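Long-range contacts in pseudouridylate synthase RPUSD4, mitochondrial (Homo sapiens, PDB 5UBA), which catalyses the isomerisation of uridine to pseudouridine in mitochondrial RNAs, including the 16S ribosomal RNA of the mitochondrial ribosome: residues 77-82 with 91-96; 114-119 with 188-193; 174-179 with 192-197. One frame throughout, in Å; residues are numbered along the deposited sequence.

Interaction 1 of 3, residues 77-82 with 91-96; sequences HLCHRL and VLAWDK
H77 to C79 lead into the HRLD motif of the RluA family, which H80 begins and D83, active-site residue by similarity, ends, and they lie against strand 89-93. H77 and A93 form the antiparallel hydrogen-bonded pair: H77 N donates to A93 O at 2.8 Å, and A93 N donates to H77 O. After the non-hydrogen-bonded pair L78/L92 the pairing ends, and a water takes over, accepting from C79 N while donating to H80 O and V91 O, so three polar backbone groups are satisfied where the chains diverge. Beyond it, H80 supplies a side-chain bond in place of a backbone one. Its NE2 accepts from V91 N at 2.9 Å, almost perfectly straight (179°), the N-H arriving edge-on, close to the plane of the imidazole; CG stands between the backbone N and the carbonyl carbon (chi1 65°), which turns the ring back toward V91. Histidine suits this place because its flat ring offers an acceptor nitrogen at the edge and faces for stacking.

At the other end, the H77 ring presents its edge to A93 O and W94 O, with CD2 3.3 Å from W94 O. One ring face is covered by K96, whose CB makes a CH-pi contact 4.1 Å from the H77 ring centroid. Just past the strand, C79 turns its sulfur to A93, SG to CB 3.7 Å; both are small enough to fit. L78 and L92 run side by side on the other side, CD2 to CD2 at 4.1 Å.

The leucines pack on helix 57-69, while H80 and V91 touch L257 of strand 252-259. D95 caps helix 96-107, which sends Q103 to L78 O and stacks F106 against the H80 ring, beside the edge strand 77-78 of a four-stranded antiparallel sheet.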
ATOM      1  N   HIS A  77     -10.591 -16.331   7.089  1.00 17.51           N
ATOM      2  CA  HIS A  77     -10.956 -15.055   7.664  1.00 18.36           C
ATOM      3  C   HIS A  77      -9.920 -13.980   7.387  1.00 17.00           C
ATOM      4  O   HIS A  77      -8.716 -14.211   7.506  1.00 17.23           O
ATOM      5  CB  HIS A  77     -11.065 -15.213   9.179  1.00 20.06           C
ATOM      6  CG  HIS A  77     -12.101 -16.203   9.580  1.00 22.89           C
ATOM      7  ND1 HIS A  77     -13.404 -15.845   9.829  1.00 26.43           N
ATOM      8  CD2 HIS A  77     -12.033 -17.542   9.740  1.00 23.63           C
ATOM      9  CE1 HIS A  77     -14.103 -16.929  10.121  1.00 26.42           C
ATOM     10  NE2 HIS A  77     -13.297 -17.971  10.071  1.00 24.87           N
ATOM     11  N   LEU A  78     -10.431 -12.801   7.078  1.00 19.09           N
ATOM     12  CA  LEU A  78      -9.621 -11.581   6.955  1.00 19.02           C
ATOM     13  C   LEU A  78      -9.041 -11.200   8.316  1.00 19.51           C
ATOM     14  O   LEU A  78      -9.718 -11.321   9.358  1.00 20.07           O
ATOM     15  CB  LEU A  78     -10.473 -10.408   6.479  1.00 21.46           C
ATOM     16  CG  LEU A  78     -11.106 -10.496   5.088  1.00 23.82           C
ATOM     17  CD1 LEU A  78     -12.061  -9.338   4.849  1.00 25.39           C
ATOM     18  CD2 LEU A  78     -10.029 -10.575   4.010  1.00 24.07           C
ATOM     19  N   CYS A  79      -7.781 -10.767   8.292  1.00 17.86           N
ATOM     20  CA  CYS A  79      -7.101 -10.205   9.483  1.00 17.99           C
ATOM     21  C   CYS A  79      -6.760  -8.724   9.410  1.00 18.45           C
ATOM     22  O   CYS A  79      -6.450  -8.127  10.432  1.00 18.43           O
ATOM     23  CB  CYS A  79      -5.816 -10.971   9.708  1.00 17.66           C
ATOM     24  SG  CYS A  79      -6.055 -12.730  10.073  1.00 19.28           S
ATOM     25  N   HIS A  80      -6.706  -8.169   8.211  1.00 16.90           N
ATOM     26  CA  HIS A  80      -6.371  -6.774   7.955  1.00 18.38           C
ATOM     27  C   HIS A  80      -6.684  -6.492   6.497  1.00 20.17           C
ATOM     28  O   HIS A  80      -6.952  -7.412   5.719  1.00 22.15           O
ATOM     29  CB  HIS A  80      -4.898  -6.484   8.261  1.00 17.52           C
ATOM     30  CG  HIS A  80      -3.939  -7.193   7.367  1.00 16.96           C
ATOM     31  ND1 HIS A  80      -3.064  -6.508   6.545  1.00 17.05           N
ATOM     32  CD2 HIS A  80      -3.683  -8.514   7.189  1.00 16.93           C
ATOM     33  CE1 HIS A  80      -2.302  -7.384   5.912  1.00 16.88           C
ATOM     34  NE2 HIS A  80      -2.687  -8.604   6.247  1.00 16.09           N
ATOM     35  N   ARG A  81      -6.646  -5.230   6.126  1.00 22.94           N
ATOM     36  CA  ARG A  81      -7.046  -4.852   4.771  1.00 24.65           C
ATOM     37  C   ARG A  81      -5.886  -4.192   4.042  1.00 22.82           C
ATOM     38  O   ARG A  81      -4.993  -3.613   4.660  1.00 22.89           O
ATOM     39  CB  ARG A  81      -8.297  -3.948   4.818  1.00 29.52           C
ATOM     40  CG  ARG A  81      -8.073  -2.462   5.080  1.00 31.63           C
ATOM     41  CD  ARG A  81      -7.374  -2.167   6.390  1.00 34.10           C
ATOM     42  N   LEU A  82      -5.890  -4.354   2.728  1.00 20.76           N
ATOM     43  CA  LEU A  82      -5.047  -3.618   1.798  1.00 19.44           C
ATOM     44  C   LEU A  82      -5.962  -2.973   0.794  1.00 19.61           C
ATOM     45  O   LEU A  82      -7.004  -3.532   0.459  1.00 20.69           O
ATOM     46  CB  LEU A  82      -4.109  -4.549   1.026  1.00 20.21           C
ATOM     47  CG  LEU A  82      -2.971  -5.243   1.756  1.00 20.44           C
ATOM     48  CD1 LEU A  82      -2.152  -6.056   0.766  1.00 20.45           C
ATOM     49  CD2 LEU A  82      -2.109  -4.252   2.518  1.00 21.53           C
ATOM     50  N   VAL A  91      -2.395 -11.359   5.253  1.00 14.31           N
ATOM     51  CA  VAL A  91      -2.552 -12.463   6.188  1.00 14.80           C
ATOM     52  C   VAL A  91      -4.039 -12.835   6.340  1.00 14.26           C
ATOM     53  O   VAL A  91      -4.888 -11.986   6.581  1.00 15.52           O
ATOM     54  CB  VAL A  91      -2.002 -12.079   7.585  1.00 16.53           C
ATOM     55  CG1 VAL A  91      -2.200 -13.209   8.572  1.00 17.32           C
ATOM     56  CG2 VAL A  91      -0.538 -11.689   7.510  1.00 16.56           C
ATOM     57  N   LEU A  92      -4.302 -14.122   6.161  1.00 15.39           N
ATOM     58  CA  LEU A  92      -5.610 -14.720   6.391  1.00 15.56           C
ATOM     59  C   LEU A  92      -5.461 -15.755   7.496  1.00 16.09           C
ATOM     60  O   LEU A  92      -4.391 -16.303   7.698  1.00 16.60           O
ATOM     61  CB  LEU A  92      -6.085 -15.438   5.120  1.00 16.87           C
ATOM     62  CG  LEU A  92      -6.101 -14.619   3.838  1.00 17.39           C
ATOM     63  CD1 LEU A  92      -6.482 -15.477   2.625  1.00 17.48           C
ATOM     64  CD2 LEU A  92      -7.048 -13.461   3.966  1.00 17.29           C
ATOM     65  N   ALA A  93      -6.556 -16.019   8.222  1.00 17.07           N
ATOM     66  CA  ALA A  93      -6.555 -17.015   9.289  1.00 17.84           C
ATOM     67  C   ALA A  93      -7.650 -18.057   9.119  1.00 17.80           C
ATOM     68  O   ALA A  93      -8.765 -17.718   8.735  1.00 18.97           O
ATOM     69  CB  ALA A  93      -6.744 -16.350  10.630  1.00 18.46           C
ATOM     70  N   TRP A  94      -7.326 -19.272   9.492  1.00 19.83           N
ATOM     71  CA  TRP A  94      -8.304 -20.371   9.475  1.00 20.38           C
ATOM     72  C   TRP A  94      -9.429 -20.208  10.507  1.00 22.57           C
ATOM     73  O   TRP A  94     -10.593 -20.474  10.204  1.00 23.95           O
ATOM     74  CB  TRP A  94      -7.565 -21.682   9.746  1.00 21.63           C
ATOM     75  CG  TRP A  94      -6.736 -22.122   8.614  1.00 21.26           C
ATOM     76  CD1 TRP A  94      -5.381 -22.215   8.557  1.00 21.58           C
ATOM     77  CD2 TRP A  94      -7.227 -22.559   7.344  1.00 21.82           C
ATOM     78  NE1 TRP A  94      -4.992 -22.670   7.312  1.00 22.31           N
ATOM     79  CE2 TRP A  94      -6.106 -22.878   6.550  1.00 21.69           C
ATOM     80  CE3 TRP A  94      -8.508 -22.686   6.796  1.00 22.44           C
ATOM     81  CZ2 TRP A  94      -6.230 -23.348   5.222  1.00 22.41           C
ATOM     82  CZ3 TRP A  94      -8.629 -23.163   5.486  1.00 22.39           C
ATOM     83  CH2 TRP A  94      -7.497 -23.472   4.725  1.00 22.55           C
ATOM     84  N   ASP A  95      -9.062 -19.734  11.708  1.00 22.50           N
ATOM     85  CA  ASP A  95      -9.946 -19.676  12.882  0.50 23.94           C
ATOM     86  C   ASP A  95     -10.398 -18.226  13.119  1.00 24.07           C
ATOM     87  O   ASP A  95      -9.583 -17.312  13.063  1.00 21.83           O
ATOM     88  CB  ASP A  95      -9.164 -20.222  14.089  0.50 25.37           C
ATOM     89  CG  ASP A  95      -9.989 -20.299  15.361  0.50 25.98           C
ATOM     90  OD1 ASP A  95     -10.746 -21.271  15.535  0.50 27.97           O
ATOM     91  OD2 ASP A  95      -9.846 -19.393  16.199  0.50 26.78           O
ATOM     92  N   LYS A  96     -11.681 -18.005  13.390  1.00 24.12           N
ATOM     93  CA  LYS A  96     -12.205 -16.656  13.629  1.00 25.88           C
ATOM     94  C   LYS A  96     -11.547 -15.969  14.828  1.00 24.71           C
ATOM     95  O   LYS A  96     -11.331 -14.752  14.798  1.00 24.84           O
ATOM     96  CB  LYS A  96     -13.718 -16.710  13.874  1.00 28.55           C
ATOM     97  CG  LYS A  96     -14.402 -15.356  13.836  1.00 31.73           C
ATOM     98  CD  LYS A  96     -15.907 -15.472  13.577  1.00 34.23           C
ATOM     99  CE  LYS A  96     -16.413 -14.288  12.769  1.00 38.41           C
ATOM    100  NZ  LYS A  96     -16.093 -12.992  13.431  1.00 41.80           N
TER
HETATM  101  O   HOH W   1      -6.625 -10.130   5.729  1.00 20.80           O

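Interaction 2 of 3, residues 114-119 with 188-193; sequences KYWAIT and LVELQP
Y115 and L191 exchange backbone hydrogen bonds in both directions, as do A117 and V189, and the two strands run antiparallel with their axes 4.6 Å apart at closest approach. The intervening pair, W116 with E190, is non-hydrogen-bonded; there E190 CA makes a CA-H...O contact with Y115 O.

The side chains of that pair supply the polar link instead. W116 NE1 donates to E190 OE2 at 2.9 Å and nearly straight (170°), reaching the anti side of the carboxylate, whose plane is turned 34° from the indole. E190 gets there because its CG is anti to the backbone N (chi1 -170°) and the chain beyond stays extended. Tryptophan fits here by joining an N-H to a broad apolar surface, on which R255 also makes a cation-pi contact. In one of its two modelled conformers, K114 sends NZ to Q192 OE1 at 2.7 Å, tilted well out of the amide carbonyl plane.

These strands are neighbours in the mixed central sheet of the pseudouridine synthase domain. Y115 sits in a KxY sequence, consistent with the conserved active-site tyrosine of RluA relatives, and its side chain is about 7 Å from that of D83, active-site residue by similarity.

Apolar contacts differ on the sheet's two sides. With Y115, A117 and L191, the A117 CB to L191 CD1 distance is 3.9 Å, and the P193 ring and Y115 side chain cross at about a right angle, P193 CG to Y115 CE1 3.7 Å, two apolar surfaces in contact. On the W116 side, L188 CD1 comes within 4.2 Å of W116 CB, while L188 and I118 both touch F279 of helix 277-285.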
ATOM      1  N   LYS A 114       5.802  -2.661   6.513  1.00 14.59           N
ATOM      2  CA  LYS A 114       6.715  -1.949   5.606  0.50 15.50           C
ATOM      3  C   LYS A 114       6.174  -1.991   4.186  1.00 14.51           C
ATOM      4  O   LYS A 114       5.779  -3.052   3.718  1.00 14.65           O
ATOM      5  CB  LYS A 114       8.104  -2.575   5.601  0.50 17.42           C
ATOM      6  CG  LYS A 114       8.817  -2.636   6.945  0.50 19.19           C
ATOM      7  CD  LYS A 114       9.177  -1.255   7.462  0.50 21.65           C
ATOM      8  CE  LYS A 114      10.126  -1.364   8.646  0.50 23.02           C
ATOM      9  NZ  LYS A 114      10.634  -0.053   9.139  0.50 24.62           N
ATOM     10  N   TYR A 115       6.188  -0.844   3.521  1.00 13.48           N
ATOM     11  CA  TYR A 115       5.742  -0.720   2.147  1.00 13.75           C
ATOM     12  C   TYR A 115       6.871  -0.162   1.332  1.00 13.51           C
ATOM     13  O   TYR A 115       7.703   0.576   1.847  1.00 14.27           O
ATOM     14  CB  TYR A 115       4.550   0.198   2.030  1.00 14.40           C
ATOM     15  CG  TYR A 115       3.274  -0.310   2.636  1.00 16.00           C
ATOM     16  CD1 TYR A 115       3.121  -0.350   4.007  1.00 17.31           C
ATOM     17  CD2 TYR A 115       2.196  -0.653   1.823  1.00 17.57           C
ATOM     18  CE1 TYR A 115       1.937  -0.784   4.579  1.00 19.12           C
ATOM     19  CE2 TYR A 115       1.010  -1.098   2.378  1.00 19.55           C
ATOM     20  CZ  TYR A 115       0.887  -1.130   3.748  1.00 20.01           C
ATOM     21  OH  TYR A 115      -0.307  -1.565   4.309  1.00 26.25           O
ATOM     22  N   TRP A 116       6.910  -0.526   0.068  1.00 13.36           N
ATOM     23  CA  TRP A 116       7.840   0.076  -0.886  1.00 13.74           C
ATOM     24  C   TRP A 116       7.030   0.810  -1.927  1.00 13.10           C
ATOM     25  O   TRP A 116       6.024   0.295  -2.444  1.00 13.91           O
ATOM     26  CB  TRP A 116       8.698  -0.985  -1.555  1.00 14.11           C
ATOM     27  CG  TRP A 116       9.825  -1.513  -0.700  1.00 14.66           C
ATOM     28  CD1 TRP A 116      10.053  -1.309   0.640  1.00 14.08           C
ATOM     29  CD2 TRP A 116      10.886  -2.336  -1.156  1.00 16.18           C
ATOM     30  NE1 TRP A 116      11.195  -1.978   1.039  1.00 15.44           N
ATOM     31  CE2 TRP A 116      11.719  -2.623  -0.048  1.00 16.37           C
ATOM     32  CE3 TRP A 116      11.212  -2.871  -2.403  1.00 18.80           C
ATOM     33  CZ2 TRP A 116      12.857  -3.413  -0.156  1.00 18.05           C
ATOM     34  CZ3 TRP A 116      12.362  -3.653  -2.508  1.00 19.67           C
ATOM     35  CH2 TRP A 116      13.172  -3.902  -1.401  1.00 19.05           C
ATOM     36  N   ALA A 117       7.493   2.017  -2.288  1.00 13.04           N
ATOM     37  CA  ALA A 117       6.857   2.827  -3.309  1.00 12.55           C
ATOM     38  C   ALA A 117       7.903   3.467  -4.190  1.00 12.70           C
ATOM     39  O   ALA A 117       9.004   3.768  -3.745  1.00 13.55           O
ATOM     40  CB  ALA A 117       6.001   3.906  -2.699  1.00 12.98           C
ATOM     41  N   ILE A 118       7.553   3.672  -5.448  1.00 12.80           N
ATOM     42  CA  ILE A 118       8.336   4.564  -6.313  1.00 13.31           C
ATOM     43  C   ILE A 118       7.663   5.899  -6.297  1.00 13.88           C
ATOM     44  O   ILE A 118       6.450   5.998  -6.492  1.00 14.04           O
ATOM     45  CB  ILE A 118       8.404   4.054  -7.757  1.00 13.78           C
ATOM     46  CG1 ILE A 118       9.098   2.702  -7.791  1.00 14.22           C
ATOM     47  CG2 ILE A 118       9.137   5.091  -8.642  1.00 14.05           C
ATOM     48  CD1 ILE A 118       9.218   2.138  -9.198  1.00 15.05           C
ATOM     49  N   THR A 119       8.455   6.944  -6.065  1.00 14.44           N
ATOM     50  CA  THR A 119       7.959   8.306  -6.012  1.00 15.22           C
ATOM     51  C   THR A 119       8.525   9.111  -7.142  1.00 16.11           C
ATOM     52  O   THR A 119       9.623   8.858  -7.627  1.00 16.06           O
ATOM     53  CB  THR A 119       8.259   9.026  -4.671  1.00 15.90           C
ATOM     54  OG1 THR A 119       9.674   9.108  -4.465  1.00 17.00           O
ATOM     55  CG2 THR A 119       7.629   8.259  -3.514  1.00 16.07           C
ATOM     56  N   LEU A 188      13.037   5.118  -4.855  1.00 14.57           N
ATOM     57  CA  LEU A 188      12.435   3.947  -4.213  1.00 14.84           C
ATOM     58  C   LEU A 188      12.441   4.261  -2.727  1.00 14.58           C
ATOM     59  O   LEU A 188      13.529   4.526  -2.166  1.00 14.39           O
ATOM     60  CB  LEU A 188      13.239   2.688  -4.501  1.00 15.46           C
ATOM     61  CG  LEU A 188      12.787   1.420  -3.770  1.00 16.13           C
ATOM     62  CD1 LEU A 188      11.348   1.048  -4.111  1.00 16.52           C
ATOM     63  CD2 LEU A 188      13.749   0.262  -4.053  1.00 17.17           C
ATOM     64  N   VAL A 189      11.271   4.223  -2.096  1.00 13.99           N
ATOM     65  CA  VAL A 189      11.113   4.683  -0.724  1.00 13.98           C
ATOM     66  C   VAL A 189      10.466   3.584   0.114  1.00 14.01           C
ATOM     67  O   VAL A 189       9.441   3.029  -0.289  1.00 14.04           O
ATOM     68  CB  VAL A 189      10.249   5.960  -0.632  1.00 13.43           C
ATOM     69  CG1 VAL A 189      10.203   6.517   0.791  1.00 14.34           C
ATOM     70  CG2 VAL A 189      10.724   7.031  -1.620  1.00 14.54           C
ATOM     71  N   GLU A 190      11.072   3.291   1.268  1.00 14.45           N
ATOM     72  CA  GLU A 190      10.479   2.397   2.260  1.00 15.31           C
ATOM     73  C   GLU A 190       9.633   3.222   3.213  1.00 16.09           C
ATOM     74  O   GLU A 190      10.076   4.257   3.727  1.00 16.71           O
ATOM     75  CB  GLU A 190      11.566   1.632   3.022  1.00 17.70           C
ATOM     76  CG  GLU A 190      11.031   0.506   3.913  1.00 20.61           C
ATOM     77  CD  GLU A 190      12.110  -0.536   4.308  1.00 24.16           C
ATOM     78  OE1 GLU A 190      12.842  -0.208   5.285  1.00 23.44           O
ATOM     79  OE2 GLU A 190      12.257  -1.673   3.698  1.00 24.62           O
ATOM     80  N   LEU A 191       8.402   2.781   3.432  1.00 15.23           N
ATOM     81  CA  LEU A 191       7.433   3.490   4.253  1.00 15.72           C
ATOM     82  C   LEU A 191       6.957   2.588   5.362  1.00 16.15           C
ATOM     83  O   LEU A 191       6.690   1.401   5.126  1.00 15.87           O
ATOM     84  CB  LEU A 191       6.240   3.845   3.386  1.00 16.61           C
ATOM     85  CG  LEU A 191       6.568   4.650   2.120  1.00 18.22           C
ATOM     86  CD1 LEU A 191       5.464   4.565   1.104  1.00 20.83           C
ATOM     87  CD2 LEU A 191       6.852   6.074   2.533  1.00 18.69           C
ATOM     88  N   GLN A 192       6.788   3.154   6.549  1.00 16.85           N
ATOM     89  CA  GLN A 192       6.212   2.416   7.656  1.00 17.55           C
ATOM     90  C   GLN A 192       5.128   3.279   8.226  1.00 18.37           C
ATOM     91  O   GLN A 192       5.430   4.205   9.006  1.00 19.70           O
ATOM     92  CB  GLN A 192       7.248   2.026   8.720  1.00 18.76           C
ATOM     93  CG  GLN A 192       6.569   1.312   9.891  1.00 20.03           C
ATOM     94  CD  GLN A 192       7.500   0.769  10.942  1.00 22.35           C
ATOM     95  OE1 GLN A 192       8.719   0.808  10.821  1.00 24.29           O
ATOM     96  NE2 GLN A 192       6.902   0.242  12.005  1.00 22.34           N
ATOM     97  N   PRO A 193       3.866   2.986   7.874  1.00 17.73           N
ATOM     98  CA  PRO A 193       2.749   3.659   8.536  1.00 17.86           C
ATOM     99  C   PRO A 193       2.691   3.122   9.981  1.00 19.70           C
ATOM    100  O   PRO A 193       2.676   1.892  10.200  1.00 19.64           O
ATOM    101  CB  PRO A 193       1.537   3.260   7.703  1.00 18.92           C
ATOM    102  CG  PRO A 193       1.926   1.952   7.073  1.00 18.61           C
ATOM    103  CD  PRO A 193       3.415   1.913   6.954  1.00 18.15           C
TER

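Interaction 3 of 3, residues 174-179 with 192-197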
ATOM      1  N   VAL A 174       0.824   9.068  11.250  1.00 19.05           N
ATOM      2  CA  VAL A 174       2.266   9.077  11.334  1.00 19.39           C
ATOM      3  C   VAL A 174       2.826   8.026  10.383  1.00 18.28           C
ATOM      4  O   VAL A 174       2.494   6.841  10.471  1.00 18.54           O
ATOM      5  CB  VAL A 174       2.707   8.741  12.749  1.00 20.28           C
ATOM      6  CG1 VAL A 174       4.216   8.700  12.850  1.00 21.12           C
ATOM      7  CG2 VAL A 174       2.093   9.747  13.717  1.00 21.42           C
ATOM      8  N   THR A 175       3.708   8.483   9.501  1.00 18.12           N
ATOM      9  CA  THR A 175       4.412   7.645   8.524  1.00 18.03           C
ATOM     10  C   THR A 175       5.901   7.868   8.648  1.00 17.58           C
ATOM     11  O   THR A 175       6.355   9.006   8.491  1.00 19.48           O
ATOM     12  CB  THR A 175       3.993   8.063   7.103  1.00 18.32           C
ATOM     13  OG1 THR A 175       2.578   7.938   6.965  1.00 18.23           O
ATOM     14  CG2 THR A 175       4.693   7.212   6.052  1.00 19.76           C
ATOM     15  N   GLN A 176       6.667   6.817   8.910  1.00 15.82           N
ATOM     16  CA  GLN A 176       8.124   6.881   8.842  1.00 17.13           C
ATOM     17  C   GLN A 176       8.520   6.569   7.413  1.00 16.77           C
ATOM     18  O   GLN A 176       7.882   5.732   6.760  1.00 17.12           O
ATOM     19  CB  GLN A 176       8.766   5.907   9.830  1.00 19.12           C
ATOM     20  CG  GLN A 176       8.384   6.296  11.252  1.00 22.11           C
ATOM     21  CD  GLN A 176       8.891   5.374  12.333  1.00 25.82           C
ATOM     22  OE1 GLN A 176       9.658   4.434  12.094  1.00 30.16           O
ATOM     23  NE2 GLN A 176       8.474   5.664  13.561  1.00 29.46           N
ATOM     24  N   TYR A 177       9.586   7.193   6.925  1.00 16.54           N
ATOM     25  CA  TYR A 177      10.078   6.908   5.577  1.00 15.69           C
ATOM     26  C   TYR A 177      11.571   6.952   5.477  1.00 16.01           C
ATOM     27  O   TYR A 177      12.226   7.639   6.249  1.00 16.67           O
ATOM     28  CB  TYR A 177       9.459   7.852   4.559  1.00 15.25           C
ATOM     29  CG  TYR A 177      10.005   9.258   4.642  1.00 15.77           C
ATOM     30  CD1 TYR A 177       9.451  10.199   5.501  1.00 16.57           C
ATOM     31  CD2 TYR A 177      11.087   9.631   3.855  1.00 16.65           C
ATOM     32  CE1 TYR A 177       9.977  11.491   5.582  1.00 16.24           C
ATOM     33  CE2 TYR A 177      11.603  10.920   3.915  1.00 16.66           C
ATOM     34  CZ  TYR A 177      11.033  11.838   4.777  1.00 16.58           C
ATOM     35  OH  TYR A 177      11.566  13.138   4.867  1.00 17.81           O
ATOM     36  N   GLN A 178      12.099   6.218   4.506  1.00 16.07           N
ATOM     37  CA  GLN A 178      13.518   6.165   4.225  1.00 17.29           C
ATOM     38  C   GLN A 178      13.693   5.927   2.744  1.00 16.02           C
ATOM     39  O   GLN A 178      13.229   4.898   2.219  1.00 16.02           O
ATOM     40  CB  GLN A 178      14.132   4.990   4.989  1.00 19.36           C
ATOM     41  CG  GLN A 178      15.554   4.636   4.625  1.00 21.53           C
ATOM     42  CD  GLN A 178      16.531   5.668   5.078  1.00 25.15           C
ATOM     43  OE1 GLN A 178      16.735   5.837   6.279  1.00 28.80           O
ATOM     44  NE2 GLN A 178      17.157   6.364   4.127  1.00 27.01           N
ATOM     45  N   VAL A 179      14.390   6.820   2.067  1.00 15.82           N
ATOM     46  CA  VAL A 179      14.777   6.567   0.687  1.00 16.02           C
ATOM     47  C   VAL A 179      15.774   5.404   0.650  1.00 17.45           C
ATOM     48  O   VAL A 179      16.767   5.416   1.393  1.00 19.30           O
ATOM     49  CB  VAL A 179      15.376   7.821   0.018  1.00 16.17           C
ATOM     50  CG1 VAL A 179      16.039   7.469  -1.312  1.00 16.58           C
ATOM     51  CG2 VAL A 179      14.312   8.903  -0.126  1.00 16.44           C
ATOM     52  N   GLN A 192       6.788   3.154   6.549  1.00 16.85           N
ATOM     53  CA  GLN A 192       6.212   2.416   7.656  1.00 17.55           C
ATOM     54  C   GLN A 192       5.128   3.279   8.226  1.00 18.37           C
ATOM     55  O   GLN A 192       5.430   4.205   9.006  1.00 19.70           O
ATOM     56  CB  GLN A 192       7.248   2.026   8.720  1.00 18.76           C
ATOM     57  CG  GLN A 192       6.569   1.312   9.891  1.00 20.03           C
ATOM     58  CD  GLN A 192       7.500   0.769  10.942  1.00 22.35           C
ATOM     59  OE1 GLN A 192       8.719   0.808  10.821  1.00 24.29           O
ATOM     60  NE2 GLN A 192       6.902   0.242  12.005  1.00 22.34           N
ATOM     61  N   PRO A 193       3.866   2.986   7.874  1.00 17.73           N
ATOM     62  CA  PRO A 193       2.749   3.659   8.536  1.00 17.86           C
ATOM     63  C   PRO A 193       2.691   3.122   9.981  1.00 19.70           C
ATOM     64  O   PRO A 193       2.676   1.892  10.200  1.00 19.64           O
ATOM     65  CB  PRO A 193       1.537   3.260   7.703  1.00 18.92           C
ATOM     66  CG  PRO A 193       1.926   1.952   7.073  1.00 18.61           C
ATOM     67  CD  PRO A 193       3.415   1.913   6.954  1.00 18.15           C
ATOM     68  N   ILE A 194       2.772   4.022  10.955  1.00 18.27           N
ATOM     69  CA  ILE A 194       2.670   3.633  12.354  1.00 20.41           C
ATOM     70  C   ILE A 194       1.206   3.534  12.714  1.00 18.95           C
ATOM     71  O   ILE A 194       0.769   2.556  13.330  1.00 19.94           O
ATOM     72  CB  ILE A 194       3.374   4.653  13.272  1.00 20.99           C
ATOM     73  CG1 ILE A 194       4.859   4.794  12.878  1.00 22.13           C
ATOM     74  CG2 ILE A 194       3.179   4.264  14.734  1.00 21.38           C
ATOM     75  CD1 ILE A 194       5.691   3.528  12.943  1.00 22.99           C
ATOM     76  N   THR A 195       0.459   4.552  12.304  1.00 19.22           N
ATOM     77  CA  THR A 195      -1.000   4.539  12.317  1.00 19.98           C
ATOM     78  C   THR A 195      -1.521   3.793  11.087  1.00 21.91           C
ATOM     79  O   THR A 195      -0.736   3.219  10.327  1.00 23.69           O
ATOM     80  CB  THR A 195      -1.504   5.974  12.333  1.00 20.32           C
ATOM     81  OG1 THR A 195      -0.922   6.677  11.224  1.00 20.24           O
ATOM     82  CG2 THR A 195      -1.079   6.689  13.611  1.00 21.62           C
ATOM     83  N   GLY A 196      -2.843   3.741  10.937  1.00 22.19           N
ATOM     84  CA  GLY A 196      -3.475   2.966   9.872  1.00 23.59           C
ATOM     85  C   GLY A 196      -4.616   3.693   9.217  1.00 23.32           C
ATOM     86  O   GLY A 196      -5.669   3.105   8.999  1.00 28.73           O
ATOM     87  N   ILE A 197      -4.389   4.959   8.878  1.00 21.35           N
ATOM     88  CA  ILE A 197      -5.435   5.849   8.358  1.00 21.79           C
ATOM     89  C   ILE A 197      -5.537   5.639   6.852  1.00 21.99           C
ATOM     90  O   ILE A 197      -4.527   5.440   6.174  1.00 21.09           O
ATOM     91  CB  ILE A 197      -5.114   7.325   8.685  1.00 22.44           C
ATOM     92  CG1 ILE A 197      -5.090   7.548  10.219  1.00 23.68           C
ATOM     93  CG2 ILE A 197      -6.081   8.289   8.017  1.00 23.30           C
ATOM     94  CD1 ILE A 197      -6.330   7.084  10.945  1.00 25.62           C
TER
HETATM   95  O   HOH W   2      10.608   2.893   9.684  1.00 29.62           O
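Q176 and Q192 form an antiparallel hydrogen-bonded pair, Q192 N to Q176 O at 2.8 Å and Q176 N to Q192 O at 2.9 Å, and beyond the strand's end the ladder runs on with I194 N to V174 O. The next rung uses a side chain: T195 OG1 accepts from V174 N at 3.0 Å, its chi1 of 55° setting the hydroxyl between the backbone N and the carbonyl carbon. Threonine suits the spot, since the same hydroxyl also bonds Q200 OE1. A valine here would probably leave V174 N without its acceptor and Q200 OE1 with one donor fewer, though it keeps I197 N.

Q176 and Q192 lie side by side and point the same way, their amide planes 53° apart. One water donates to both OE1 atoms, joining two acceptors that could not bond each other; Q192 OE1 also accepts from K114 NZ. The extended Q176 chain crosses the I194 side chain at a slant, with NE2 3.6 Å from I194 CD1. V174 adds an apolar touch, CG1 to I194 CG1 at 4.0 Å.

The contact lies at the open end of the hairpin 175-182/186-193. Strand 127-130 flanks V174 and Q176 through V129, strand 112-120 meets P193 through K113, and helix 200-209 packs L201 on T175 and P193, with H204 and Q200 bonding T175 OG1.

In the fold
From the N terminus, interaction 1 closes first, before either of the others opens: a short loop of eight residues that carries D83, the active-site residue by similarity. Helix 96-107 and then strand 112-120 follow, and interaction 2 brings that strand back to strand 186-193 across a 68-residue excursion. The loop of interaction 3 starts inside that excursion, at 174-179, and both end on strand 186-193, so interactions 2 and 3 share Q192 and P193 and sit on either side of that strand. Q178 O and E190 N, probably hydrogen-bonded, join them as well. Interaction 1 belongs to the smaller four-stranded sheet, yet L82 CD2 packs against Y115 OH at 3.7 Å, close to D83.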